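Local coordinates for protein amorpha-4,11-diene synthase (Artemisia annua, PDB 4GAX) that probably cyclises farnesyl diphosphate, with loss of diphosphate, to a sesquiterpene such as amorpha-4,11-diene, as a class I terpene synthase, at residues Lys264-Lys267 against Ala268-Val271; Leu311-Leu314 against Ile315-Tyr319; Phe331-Ala334 against Ile335-Ser339; Lys355-Met358 against Asp359-Glu363; Val384-Phe387 against Val388-Met392. All blocks are in the same frame, centred on the assembly; numbering follows the deposited sequence.

Interaction 1 of 5, residues Lys264-Lys267 against Ala268-Val271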
loop_
_atom_site.group_PDB
_atom_site.type_symbol
_atom_site.label_atom_id
_atom_site.label_comp_id
_atom_site.label_asym_id
_atom_site.label_seq_id
_atom_site.Cartn_x
_atom_site.Cartn_y
_atom_site.Cartn_z
ATOM N N LYS A 264 21.161 0.814 11.006
ATOM C CA LYS A 264 22.310 1.501 11.623
ATOM C C LYS A 264 21.890 2.833 12.230
ATOM O O LYS A 264 22.256 3.154 13.360
ATOM C CB LYS A 264 23.438 1.726 10.610
ATOM C CG LYS A 264 24.404 0.566 10.521
ATOM C CD LYS A 264 25.090 0.508 9.166
ATOM C CE LYS A 264 25.531 -0.911 8.850
ATOM N NZ LYS A 264 26.259 -0.994 7.556
ATOM N N TRP A 265 21.143 3.605 11.446
ATOM C CA TRP A 265 20.542 4.859 11.898
ATOM C C TRP A 265 19.748 4.671 13.188
ATOM O O TRP A 265 19.918 5.430 14.152
ATOM C CB TRP A 265 19.615 5.374 10.802
ATOM C CG TRP A 265 18.824 6.624 11.121
ATOM C CD1 TRP A 265 19.259 7.926 11.024
ATOM C CD2 TRP A 265 17.440 6.692 11.511
ATOM N NE1 TRP A 265 18.238 8.791 11.358
ATOM C CE2 TRP A 265 17.113 8.062 11.657
ATOM C CE3 TRP A 265 16.453 5.725 11.764
ATOM C CZ2 TRP A 265 15.833 8.488 12.032
ATOM C CZ3 TRP A 265 15.187 6.145 12.138
ATOM C CH2 TRP A 265 14.884 7.516 12.267
ATOM N N TRP A 266 18.882 3.658 13.201
ATOM C CA TRP A 266 18.029 3.385 14.360
ATOM C C TRP A 266 18.849 2.950 15.566
ATOM O O TRP A 266 18.604 3.386 16.698
ATOM C CB TRP A 266 16.970 2.311 14.019
ATOM C CG TRP A 266 15.986 2.087 15.134
ATOM C CD1 TRP A 266 15.796 0.937 15.852
ATOM C CD2 TRP A 266 15.086 3.059 15.691
ATOM N NE1 TRP A 266 14.816 1.127 16.804
ATOM C CE2 TRP A 266 14.370 2.423 16.728
ATOM C CE3 TRP A 266 14.819 4.407 15.414
ATOM C CZ2 TRP A 266 13.394 3.087 17.482
ATOM C CZ3 TRP A 266 13.850 5.062 16.154
ATOM C CH2 TRP A 266 13.147 4.402 17.179
ATOM N N LYS A 267 19.817 2.071 15.329
ATOM C CA LYS A 267 20.663 1.588 16.408
ATOM C C LYS A 267 21.460 2.729 17.038
ATOM O O LYS A 267 21.747 2.707 18.234
ATOM C CB LYS A 267 21.619 0.506 15.904
ATOM C CG LYS A 267 22.632 0.050 16.965
ATOM C CD LYS A 267 23.633 -0.943 16.388
ATOM C CE LYS A 267 24.731 -1.275 17.400
ATOM N NZ LYS A 267 24.157 -1.808 18.662
ATOM N N ALA A 268 21.811 3.733 16.239
ATOM C CA ALA A 268 22.562 4.868 16.772
ATOM C C ALA A 268 21.714 5.629 17.771
ATOM O O ALA A 268 22.217 6.135 18.778
ATOM C CB ALA A 268 22.985 5.791 15.644
ATOM N N PHE A 269 20.417 5.709 17.482
ATOM C CA PHE A 269 19.489 6.430 18.337
ATOM C C PHE A 269 19.384 5.805 19.733
ATOM O O PHE A 269 19.088 6.502 20.723
ATOM C CB PHE A 269 18.114 6.546 17.665
ATOM C CG PHE A 269 17.087 7.221 18.526
ATOM C CD1 PHE A 269 17.292 8.521 18.974
ATOM C CD2 PHE A 269 15.920 6.564 18.895
ATOM C CE1 PHE A 269 16.351 9.154 19.792
ATOM C CE2 PHE A 269 14.972 7.194 19.708
ATOM C CZ PHE A 269 15.194 8.489 20.156
ATOM N N ASP A 270 19.646 4.499 19.807
ATOM C CA ASP A 270 19.717 3.792 21.086
ATOM C C ASP A 270 18.400 3.959 21.838
ATOM O O ASP A 270 18.353 4.558 22.913
ATOM C CB ASP A 270 20.886 4.320 21.918
ATOM C CG ASP A 270 21.237 3.403 23.079
ATOM O OD1 ASP A 270 20.929 2.191 22.999
ATOM O OD2 ASP A 270 21.819 3.897 24.068
ATOM N N VAL A 271 17.334 3.421 21.253
ATOM C CA VAL A 271 15.971 3.660 21.714
ATOM C C VAL A 271 15.690 3.170 23.133
ATOM O O VAL A 271 14.957 3.819 23.887
ATOM C CB VAL A 271 14.930 3.071 20.714
ATOM C CG1 VAL A 271 14.910 1.546 20.773
ATOM C CG2 VAL A 271 13.540 3.645 20.971
HETATM O O HOH W 1 17.512 2.117 18.818
HETATM O O HOH W 2 21.419 0.988 20.263
#
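Trp-266 packs against both Phe-269 and Val-271 where helix 238-269 comes to its end. Among the apolar contacts, CD2 of Phe-269 lies over one face of the indole, 3.7 Å from Trp-266 CZ3, the two rings meeting at 41° between planes. CG2 of Val-271 comes in obliquely, 3.5 Å from Trp-266 CZ2. With CG anti to the backbone N (chi1 -175°), the indole swings toward the helix end, and its six-membered ring can meet both neighbours.

The backbone bonds record the fraying of the helix. Ala-268 N gives a sound bond to Lys-264 O (3.0 Å), whereas Phe-269 N and Asp-270 N share weak bonds between carbonyls three and four residues back. Asp-270 then takes a positive phi and ends the helix, a C-terminus in the all-helical terpene synthase fold.

Water takes over there. One molecule links Trp-266 O (2.7 Å) to Val-271 N (2.8 Å); a second joins Lys-267 O to Asp-270 OD1, while OD2 binds Asn-273. Trp-266 NE1 is held by Asp-280.

Trp-266 and Phe-269 both press on Leu-314 of helix 299-322, and Phe-269 also reaches Leu-356 of helix 351-370.

Interaction 2 of 5, residues Leu311-Leu314 against Ile315-Tyr319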
loop_
_atom_site.group_PDB
_atom_site.type_symbol
_atom_site.label_atom_id
_atom_site.label_comp_id
_atom_site.label_asym_id
_atom_site.label_seq_id
_atom_site.Cartn_x
_atom_site.Cartn_y
_atom_site.Cartn_z
ATOM N N LEU A 311 9.618 8.166 13.537
ATOM C CA LEU A 311 9.435 9.383 14.354
ATOM C C LEU A 311 7.995 9.546 14.838
ATOM O O LEU A 311 7.749 9.984 15.970
ATOM C CB LEU A 311 9.850 10.619 13.566
ATOM C CG LEU A 311 11.348 10.861 13.396
ATOM C CD1 LEU A 311 11.517 12.031 12.420
ATOM C CD2 LEU A 311 11.970 11.191 14.760
ATOM N N VAL A 312 7.054 9.193 13.966
ATOM C CA VAL A 312 5.630 9.204 14.278
ATOM C C VAL A 312 5.327 8.219 15.400
ATOM O O VAL A 312 4.584 8.520 16.334
ATOM C CB VAL A 312 4.807 8.803 13.028
ATOM C CG1 VAL A 312 3.379 8.454 13.411
ATOM C CG2 VAL A 312 4.844 9.913 12.006
ATOM N N THR A 313 5.905 7.033 15.288
ATOM C CA THR A 313 5.747 6.002 16.297
ATOM C C THR A 313 6.219 6.512 17.660
ATOM O O THR A 313 5.522 6.339 18.665
ATOM C CB THR A 313 6.519 4.728 15.891
ATOM O OG1 THR A 313 6.037 4.264 14.618
ATOM C CG2 THR A 313 6.343 3.637 16.923
ATOM N N LEU A 314 7.385 7.160 17.692
ATOM C CA LEU A 314 7.909 7.720 18.937
ATOM C C LEU A 314 6.973 8.769 19.482
ATOM O O LEU A 314 6.581 8.713 20.658
ATOM C CB LEU A 314 9.280 8.365 18.716
ATOM C CG LEU A 314 10.454 7.404 18.562
ATOM C CD1 LEU A 314 11.591 8.058 17.786
ATOM C CD2 LEU A 314 10.929 6.995 19.926
ATOM N N ILE A 315 6.618 9.732 18.626
ATOM C CA ILE A 315 5.802 10.871 19.049
ATOM C C ILE A 315 4.421 10.416 19.535
ATOM O O ILE A 315 3.925 10.916 20.550
ATOM C CB ILE A 315 5.676 11.938 17.936
ATOM C CG1 ILE A 315 7.035 12.588 17.671
ATOM C CG2 ILE A 315 4.707 13.028 18.342
ATOM C CD1 ILE A 315 7.025 13.531 16.479
ATOM N N ASP A 316 3.815 9.461 18.829
ATOM C CA ASP A 316 2.538 8.894 19.266
ATOM C C ASP A 316 2.651 8.260 20.647
ATOM O O ASP A 316 1.748 8.377 21.473
ATOM C CB ASP A 316 2.027 7.854 18.272
ATOM C CG ASP A 316 0.984 8.413 17.330
ATOM O OD1 ASP A 316 0.258 9.350 17.730
ATOM O OD2 ASP A 316 0.890 7.919 16.188
ATOM N N ASP A 317 3.772 7.592 20.893
ATOM C CA ASP A 317 3.994 6.919 22.164
ATOM C C ASP A 317 4.239 7.895 23.315
ATOM O O ASP A 317 4.180 7.503 24.481
ATOM C CB ASP A 317 5.133 5.902 22.050
ATOM C CG ASP A 317 4.745 4.677 21.230
ATOM O OD1 ASP A 317 3.546 4.536 20.892
ATOM O OD2 ASP A 317 5.639 3.847 20.937
ATOM N N ILE A 318 4.522 9.156 22.992
ATOM C CA ILE A 318 4.626 10.198 24.015
ATOM C C ILE A 318 3.246 10.797 24.278
ATOM O O ILE A 318 2.879 11.085 25.413
ATOM C CB ILE A 318 5.563 11.350 23.595
ATOM C CG1 ILE A 318 6.993 10.852 23.390
ATOM C CG2 ILE A 318 5.569 12.438 24.649
ATOM C CD1 ILE A 318 7.940 11.922 22.855
ATOM N N TYR A 319 2.474 10.986 23.218
ATOM C CA TYR A 319 1.171 11.621 23.368
ATOM C C TYR A 319 0.105 10.674 23.899
ATOM O O TYR A 319 -0.802 11.107 24.610
ATOM C CB TYR A 319 0.718 12.260 22.050
ATOM C CG TYR A 319 1.320 13.624 21.832
ATOM C CD1 TYR A 319 0.586 14.776 22.085
ATOM C CD2 TYR A 319 2.635 13.759 21.407
ATOM C CE1 TYR A 319 1.145 16.036 21.901
ATOM C CE2 TYR A 319 3.199 15.000 21.218
ATOM C CZ TYR A 319 2.456 16.135 21.469
ATOM O OH TYR A 319 3.031 17.371 21.278
#
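The aspartate-rich DDxxD motif of class I terpene synthases begins here on helix 299-322, at Asp-316, which lies beside Val-312, and Asp-317, which lies beside Thr-313. Each pair is one helical turn apart and points the same way. OD2 of Asp-316 runs alongside the CG1 branch of Val-312 at 3.8 Å. The carboxylate of Asp-317 folds back over its own helix: CG stands beside the backbone N (chi1 -72°), which brings it within 3.2 Å of Thr-313 O. Carbonyl and carboxylate oxygens are all acceptors, so this is proximity without a bond. Thr-313 spends its hydroxyl on Ile-309 O, and Asp-317 OD2 has a long, weak ion pair with Arg-279.

The i to i+4 bonds are sound up to Asp-317 N, but that from Ile-318 N to Leu-314 O is weak. Asp-316 N meets Val-312 O at 2.8 Å and 166°, and Ile-315 N meets Leu-311 O at 2.9 Å. CG1 of Ile-315 leans on that same Leu-311 O, 3.2 Å away; branched apolar residues suit this inner face, where Leu-311 and Leu-314 pack on Leu-356. A leucine in place of Asp-317 has no carboxylate and would probably leave Arg-279 without its weak ionic partner.

Typical of class I terpene synthases, DDxxD binds diphosphate-holding magnesium in relatives through its first and last aspartates, so Asp-316 is probably a ligand here and Asp-317 less likely one.

Interaction 3 of 5, residues Phe331-Ala334 against Ile335-Ser339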
loop_
_atom_site.group_PDB
_atom_site.type_symbol
_atom_site.label_atom_id
_atom_site.label_comp_id
_atom_site.label_asym_id
_atom_site.label_seq_id
_atom_site.Cartn_x
_atom_site.Cartn_y
_atom_site.Cartn_z
ATOM N N PHE A 331 5.888 20.490 24.280
ATOM C CA PHE A 331 6.444 19.793 23.120
ATOM C C PHE A 331 5.801 20.295 21.821
ATOM O O PHE A 331 6.488 20.489 20.812
ATOM C CB PHE A 331 6.289 18.272 23.265
ATOM C CG PHE A 331 7.063 17.478 22.236
ATOM C CD1 PHE A 331 8.408 17.182 22.432
ATOM C CD2 PHE A 331 6.446 17.029 21.077
ATOM C CE1 PHE A 331 9.127 16.440 21.478
ATOM C CE2 PHE A 331 7.161 16.284 20.116
ATOM C CZ PHE A 331 8.504 15.996 20.324
ATOM N N THR A 332 4.488 20.511 21.859
ATOM C CA THR A 332 3.753 21.019 20.703
ATOM C C THR A 332 4.253 22.395 20.243
ATOM O O THR A 332 4.364 22.644 19.041
ATOM C CB THR A 332 2.249 21.118 21.000
ATOM O OG1 THR A 332 1.742 19.820 21.346
ATOM C CG2 THR A 332 1.497 21.663 19.781
ATOM N N GLU A 333 4.545 23.290 21.184
ATOM C CA GLU A 333 5.055 24.612 20.813
ATOM C C GLU A 333 6.468 24.497 20.244
ATOM O O GLU A 333 6.827 25.207 19.298
ATOM C CB GLU A 333 5.015 25.587 21.999
ATOM C CG GLU A 333 5.601 26.963 21.694
ATOM C CD GLU A 333 5.002 27.606 20.445
ATOM O OE1 GLU A 333 3.761 27.565 20.283
ATOM O OE2 GLU A 333 5.775 28.152 19.623
ATOM N N ALA A 334 7.261 23.596 20.818
ATOM C CA ALA A 334 8.590 23.312 20.290
ATOM C C ALA A 334 8.508 22.810 18.842
ATOM O O ALA A 334 9.361 23.134 18.007
ATOM C CB ALA A 334 9.296 22.299 21.162
ATOM N N ILE A 335 7.487 22.015 18.539
ATOM C CA ILE A 335 7.320 21.537 17.168
ATOM C C ILE A 335 6.910 22.705 16.265
ATOM O O ILE A 335 7.420 22.834 15.150
ATOM C CB ILE A 335 6.333 20.353 17.075
ATOM C CG1 ILE A 335 6.951 19.112 17.721
ATOM C CG2 ILE A 335 5.990 20.028 15.608
ATOM C CD1 ILE A 335 8.100 18.489 16.905
ATOM N N GLU A 336 6.020 23.567 16.764
ATOM C CA GLU A 336 5.629 24.780 16.041
ATOM C C GLU A 336 6.839 25.664 15.770
ATOM O O GLU A 336 6.952 26.268 14.700
ATOM C CB GLU A 336 4.583 25.590 16.823
ATOM C CG GLU A 336 3.224 24.924 16.979
ATOM C CD GLU A 336 2.439 24.811 15.676
ATOM O OE1 GLU A 336 2.915 25.285 14.620
ATOM O OE2 GLU A 336 1.322 24.243 15.714
ATOM N N ARG A 337 7.741 25.735 16.748
ATOM C CA ARG A 337 8.942 26.557 16.639
ATOM C C ARG A 337 9.921 25.986 15.617
ATOM O O ARG A 337 10.560 26.738 14.884
ATOM C CB ARG A 337 9.611 26.706 18.008
ATOM C CG ARG A 337 10.118 28.106 18.302
ATOM C CD ARG A 337 10.337 28.307 19.795
ATOM N NE ARG A 337 9.194 28.946 20.442
ATOM C CZ ARG A 337 9.106 30.254 20.669
ATOM N NH1 ARG A 337 10.097 31.057 20.301
ATOM N NH2 ARG A 337 8.031 30.758 21.263
ATOM N N TRP A 338 10.027 24.657 15.575
ATOM C CA TRP A 338 10.830 23.963 14.568
ATOM C C TRP A 338 12.239 24.543 14.511
ATOM O O TRP A 338 12.650 25.104 13.489
ATOM C CB TRP A 338 10.170 24.072 13.193
ATOM C CG TRP A 338 10.572 23.004 12.210
ATOM C CD1 TRP A 338 11.731 22.946 11.490
ATOM C CD2 TRP A 338 9.799 21.854 11.823
ATOM N NE1 TRP A 338 11.733 21.828 10.681
ATOM C CE2 TRP A 338 10.559 21.140 10.869
ATOM C CE3 TRP A 338 8.543 21.358 12.195
ATOM C CZ2 TRP A 338 10.100 19.954 10.275
ATOM C CZ3 TRP A 338 8.083 20.178 11.597
ATOM C CH2 TRP A 338 8.861 19.491 10.651
ATOM N N SER A 339 12.971 24.412 15.614
ATOM C CA SER A 339 14.353 24.877 15.675
ATOM C C SER A 339 15.066 24.246 16.851
ATOM O O SER A 339 14.508 24.153 17.953
ATOM C CB SER A 339 14.423 26.400 15.812
ATOM O OG SER A 339 15.754 26.798 16.100
#
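Ile-335, Glu-333 and Ala-334 carry this last stretch of helix 325-337. Ile-335 meets Phe-331 one turn back: its CG1 lies 3.7 Å from Phe-331 CE2, the two side chains slanting across each other. A chi2 of -72° folds CD1 round to the same ring atom, at 4.0 Å. A branched chain suits the spot because its other sides are taken by Tyr-354, Phe-357 and Val-388 of two further helices.

Glu-333 works on the outer surface. Its CG is anti to the backbone N (chi1 177°) and the chain bends at chi2, which turns the carboxylate along the helix toward Arg-337. The resulting salt bridge is long, 3.6 Å from OE2 to Arg-337 NE, with the carboxylate and guanidinium planes 73° apart, and no hydrogen bond forms, which leaves Arg-337 NE buried without a hydrogen-bond partner. A glutamine in place of Glu-333 carries no charge, and the guanidinium of Arg-337 would probably be freer to turn. Glu-336 crosses Glu-333 at about a right angle and pairs with Arg-389 of helix 374-399.

The stretch belongs to the all-helical class I terpene synthase fold, on the helix that directly follows the one carrying the DDxxD motif. Ala-334, small enough to pack against Met-345 and Ile-346, closes the helix with its carbonyl: Trp-338 N reaches Ala-334 O at 2.9 Å, and the hydroxyl of Tyr-354 binds that oxygen as well. Trp-338 itself has left helical angles with a positive phi, and the chain turns away there.

Interaction 4 of 5, residues Lys355-Met358 against Asp359-Glu363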
loop_
_atom_site.group_PDB
_atom_site.type_symbol
_atom_site.label_atom_id
_atom_site.label_comp_id
_atom_site.label_asym_id
_atom_site.label_seq_id
_atom_site.Cartn_x
_atom_site.Cartn_y
_atom_site.Cartn_z
ATOM N N LYS A 355 15.734 16.115 19.124
ATOM C CA LYS A 355 17.003 16.106 18.388
ATOM C C LYS A 355 16.984 15.185 17.171
ATOM O O LYS A 355 17.408 15.579 16.074
ATOM C CB LYS A 355 18.135 15.683 19.329
ATOM C CG LYS A 355 19.506 15.565 18.664
ATOM C CD LYS A 355 20.012 16.910 18.142
ATOM C CE LYS A 355 21.452 16.786 17.611
ATOM N NZ LYS A 355 21.728 17.764 16.519
ATOM N N LEU A 356 16.513 13.953 17.353
ATOM C CA LEU A 356 16.410 13.018 16.226
ATOM C C LEU A 356 15.489 13.579 15.158
ATOM O O LEU A 356 15.791 13.510 13.960
ATOM C CB LEU A 356 15.876 11.655 16.688
ATOM C CG LEU A 356 15.889 10.551 15.621
ATOM C CD1 LEU A 356 17.317 10.063 15.383
ATOM C CD2 LEU A 356 14.985 9.388 16.035
ATOM N N PHE A 357 14.358 14.120 15.600
ATOM C CA PHE A 357 13.371 14.722 14.701
ATOM C C PHE A 357 13.981 15.898 13.922
ATOM O O PHE A 357 13.878 15.960 12.701
ATOM C CB PHE A 357 12.180 15.191 15.541
ATOM C CG PHE A 357 11.106 15.904 14.768
ATOM C CD1 PHE A 357 9.985 15.225 14.323
ATOM C CD2 PHE A 357 11.183 17.270 14.541
ATOM C CE1 PHE A 357 8.978 15.893 13.641
ATOM C CE2 PHE A 357 10.178 17.931 13.848
ATOM C CZ PHE A 357 9.083 17.243 13.397
ATOM N N MET A 358 14.611 16.833 14.631
ATOM C CA MET A 358 15.149 18.022 13.987
ATOM C C MET A 358 16.277 17.669 13.018
ATOM O O MET A 358 16.333 18.223 11.923
ATOM C CB MET A 358 15.618 19.053 15.026
ATOM C CG MET A 358 14.478 19.863 15.635
ATOM S SD MET A 358 13.660 20.917 14.418
ATOM C CE MET A 358 11.960 20.527 14.697
ATOM N N ASP A 359 17.154 16.747 13.420
ATOM C CA ASP A 359 18.256 16.283 12.566
ATOM C C ASP A 359 17.722 15.613 11.313
ATOM O O ASP A 359 18.293 15.737 10.227
ATOM C CB ASP A 359 19.133 15.258 13.298
ATOM C CG ASP A 359 20.104 15.901 14.287
ATOM O OD1 ASP A 359 20.171 17.148 14.371
ATOM O OD2 ASP A 359 20.819 15.142 14.979
ATOM N N THR A 360 16.643 14.855 11.468
ATOM C CA THR A 360 16.097 14.114 10.341
ATOM C C THR A 360 15.464 15.066 9.324
ATOM O O THR A 360 15.726 14.984 8.110
ATOM C CB THR A 360 15.057 13.073 10.826
ATOM O OG1 THR A 360 15.687 12.137 11.721
ATOM C CG2 THR A 360 14.465 12.329 9.659
ATOM N N TYR A 361 14.635 15.988 9.805
ATOM C CA TYR A 361 14.017 16.944 8.889
ATOM C C TYR A 361 15.001 17.966 8.335
ATOM O O TYR A 361 14.876 18.377 7.183
ATOM C CB TYR A 361 12.807 17.635 9.537
ATOM C CG TYR A 361 11.578 16.799 9.393
ATOM C CD1 TYR A 361 10.863 16.797 8.196
ATOM C CD2 TYR A 361 11.155 15.966 10.418
ATOM C CE1 TYR A 361 9.746 16.009 8.038
ATOM C CE2 TYR A 361 10.022 15.168 10.266
ATOM C CZ TYR A 361 9.327 15.193 9.083
ATOM O OH TYR A 361 8.201 14.406 8.923
ATOM N N THR A 362 15.978 18.367 9.142
ATOM C CA THR A 362 16.962 19.335 8.672
ATOM C C THR A 362 17.814 18.758 7.535
ATOM O O THR A 362 18.149 19.461 6.586
ATOM C CB THR A 362 17.854 19.826 9.808
ATOM O OG1 THR A 362 17.044 20.556 10.740
ATOM C CG2 THR A 362 18.960 20.734 9.279
ATOM N N GLU A 363 18.153 17.477 7.624
ATOM C CA GLU A 363 18.884 16.843 6.538
ATOM C C GLU A 363 18.065 16.882 5.237
ATOM O O GLU A 363 18.610 17.135 4.151
ATOM C CB GLU A 363 19.277 15.412 6.903
ATOM C CG GLU A 363 19.499 14.540 5.685
ATOM C CD GLU A 363 20.311 13.298 5.974
ATOM O OE1 GLU A 363 20.531 12.513 5.025
ATOM O OE2 GLU A 363 20.731 13.104 7.139
#
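Leu-356 O is gripped twice by Thr-360, by OG1 at 2.6 Å and by the backbone N at 3.0 Å, the two donors arriving from opposite faces of the carbonyl plane. The hydroxyl can reach back because OG1 stands anti to the carbonyl carbon of its own residue, beside the backbone N (chi1 -61°). Thr-362 does the same to Met-358 O, its OG1 lying 2.7 Å away but well above the carbonyl plane. Threonine suits a helix wall in this way, since its hydroxyl is satisfied by its own helix and its methyl is left for packing.

Helix 351-370, to which all this belongs, is one of the bundle that makes up the class I terpene synthase fold. Its outer side has a textbook i to i+4 salt bridge: Lys-355 NZ donates to the syn lone pair of Asp-359 OD1 at 2.7 Å and more weakly to OD2.

On the inner side Phe-357 and Tyr-361 are one turn apart. CD2 of Tyr-361 sits over the centre of the Phe-357 ring, 3.8 Å above its plane, and CE2 lies 3.6 Å from Phe-357 CE1. The planes are inclined at 45°, so the rings are neither stacked nor T-shaped with each other. Both do meet Trp-338 edge to face, and Met-358 CE comes in at the edge of the Phe-357 ring.

Interaction 5 of 5, residues Val384-Phe387 against Val388-Met392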
loop_
_atom_site.group_PDB
_atom_site.type_symbol
_atom_site.label_atom_id
_atom_site.label_comp_id
_atom_site.label_asym_id
_atom_site.label_seq_id
_atom_site.Cartn_x
_atom_site.Cartn_y
_atom_site.Cartn_z
ATOM N N VAL A 384 3.575 18.258 9.033
ATOM C CA VAL A 384 4.164 17.619 10.193
ATOM C C VAL A 384 3.704 18.354 11.445
ATOM O O VAL A 384 3.285 17.725 12.429
ATOM C CB VAL A 384 5.692 17.608 10.106
ATOM C CG1 VAL A 384 6.274 16.802 11.270
ATOM C CG2 VAL A 384 6.127 16.987 8.784
ATOM N N LYS A 385 3.744 19.683 11.400
ATOM C CA LYS A 385 3.268 20.482 12.526
ATOM C C LYS A 385 1.791 20.239 12.761
ATOM O O LYS A 385 1.353 20.165 13.905
ATOM C CB LYS A 385 3.486 21.964 12.269
ATOM C CG LYS A 385 4.941 22.387 12.271
ATOM C CD LYS A 385 5.017 23.870 11.993
ATOM C CE LYS A 385 6.434 24.385 12.040
ATOM N NZ LYS A 385 6.426 25.835 11.736
ATOM N N ASP A 386 1.023 20.120 11.680
ATOM C CA ASP A 386 -0.426 19.935 11.817
ATOM C C ASP A 386 -0.755 18.586 12.448
ATOM O O ASP A 386 -1.751 18.442 13.149
ATOM C CB ASP A 386 -1.142 20.067 10.475
ATOM C CG ASP A 386 -2.622 20.332 10.644
ATOM O OD1 ASP A 386 -2.952 21.348 11.287
ATOM O OD2 ASP A 386 -3.448 19.520 10.171
ATOM N N PHE A 387 0.103 17.601 12.203
ATOM C CA PHE A 387 -0.031 16.283 12.818
ATOM C C PHE A 387 0.123 16.368 14.341
ATOM O O PHE A 387 -0.715 15.858 15.087
ATOM C CB PHE A 387 1.009 15.324 12.227
ATOM C CG PHE A 387 1.098 14.006 12.948
ATOM C CD1 PHE A 387 0.099 13.057 12.807
ATOM C CD2 PHE A 387 2.191 13.712 13.752
ATOM C CE1 PHE A 387 0.179 11.847 13.467
ATOM C CE2 PHE A 387 2.278 12.497 14.418
ATOM C CZ PHE A 387 1.271 11.567 14.279
ATOM N N VAL A 388 1.188 17.029 14.798
ATOM C CA VAL A 388 1.437 17.174 16.231
ATOM C C VAL A 388 0.367 18.047 16.890
ATOM O O VAL A 388 -0.097 17.751 17.993
ATOM C CB VAL A 388 2.833 17.752 16.495
ATOM C CG1 VAL A 388 3.161 17.712 17.973
ATOM C CG2 VAL A 388 3.863 16.962 15.693
ATOM N N ARG A 389 -0.003 19.124 16.203
ATOM C CA ARG A 389 -1.064 20.031 16.629
ATOM C C ARG A 389 -2.307 19.261 17.001
ATOM O O ARG A 389 -2.881 19.462 18.066
ATOM C CB ARG A 389 -1.441 20.927 15.458
ATOM C CG ARG A 389 -1.287 22.388 15.697
ATOM C CD ARG A 389 -1.517 23.109 14.395
ATOM N NE ARG A 389 -0.321 23.815 13.950
ATOM C CZ ARG A 389 0.017 23.974 12.677
ATOM N NH1 ARG A 389 -0.752 23.457 11.717
ATOM N NH2 ARG A 389 1.123 24.649 12.369
ATOM N N ASN A 390 -2.732 18.377 16.106
ATOM C CA ASN A 390 -3.984 17.663 16.325
ATOM C C ASN A 390 -3.852 16.568 17.379
ATOM O O ASN A 390 -4.836 16.207 18.027
ATOM C CB ASN A 390 -4.573 17.148 15.008
ATOM C CG ASN A 390 -5.181 18.269 14.176
ATOM O OD1 ASN A 390 -6.350 18.629 14.350
ATOM N ND2 ASN A 390 -4.384 18.834 13.275
ATOM N N LEU A 391 -2.638 16.046 17.557
ATOM C CA LEU A 391 -2.377 15.198 18.717
ATOM C C LEU A 391 -2.606 16.016 19.991
ATOM O O LEU A 391 -3.125 15.500 20.980
ATOM C CB LEU A 391 -0.959 14.616 18.692
ATOM C CG LEU A 391 -0.693 13.462 17.716
ATOM C CD1 LEU A 391 0.766 13.037 17.758
ATOM C CD2 LEU A 391 -1.600 12.265 18.010
ATOM N N MET A 392 -2.250 17.302 19.955
ATOM C CA MET A 392 -2.417 18.170 21.125
ATOM C C MET A 392 -3.872 18.594 21.289
ATOM O O MET A 392 -4.317 18.910 22.402
ATOM C CB MET A 392 -1.525 19.405 21.038
ATOM C CG MET A 392 -1.462 20.192 22.343
ATOM S SD MET A 392 -0.770 19.185 23.675
ATOM C CE MET A 392 -1.842 19.637 25.040
#
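Arg-389 lies back along helix 374-399, part of the helical class I terpene synthase fold, over Lys-385 and Asp-386. Its CB rests 3.3 Å from Lys-385 O, the carbonyl that also takes its backbone N-H. CG follows the same oxygen, and CD passes 3.8 Å from Asp-386 OD1. A bend at chi3 (-117°) then turns the head back over the preceding turn. NE is engaged by Glu-336 of helix 325-337. CZ lies 4.0 Å from Lys-385 CB, so one guanidinium face is laid against backbone and aliphatic chain. At the tip, NH2 touches Lys-385 CB, while NH1 donates to Asp-386 OD1 at 3.1 Å. This salt bridge lies near the guanidinium plane and uses the anti lone pair of the oxygen. NH1 has a second acid in Glu-382. An arginine suits the place because its several N-H groups can serve acids on different sides.

Asp-386 O is also held twice by Asn-390: ND2 reaches it at 2.7 Å, nearly in the amide plane, and the backbone N comes from the opposite face of the carbonyl. Lys-385, extended beyond CG, gives NZ to Glu-336 O.

On the buried side, Phe-387 offers one ring face to Leu-391 CG, and Leu-391 CD1 stands 3.7 Å from Phe-387 CE2.

The five contacts lie on five helices that pack together. Interactions 2 and 4 each touch all the others. Interaction 2 meets interaction 1 through Leu-314 CD1, 4.0 Å from Phe-269 CE2, and interaction 4 through Leu-311 CD2, 3.7 Å from Leu-356 CD2. Tyr-319 OH probably bonds Thr-332 OG1 of interaction 3 (2.8 Å), and Val-312 CG1 lies 3.9 Å from Phe-387 CZ of interaction 5. Interactions 3 and 5 have centres about 10 Å apart and meet where Thr-332 OG1 lies 3.3 Å from Met-392 CB, whereas 1 and 5 are about 13 Å apart at their nearest atoms. Interaction 2 carries the aspartates expected at the metal site; the others pack against their helix.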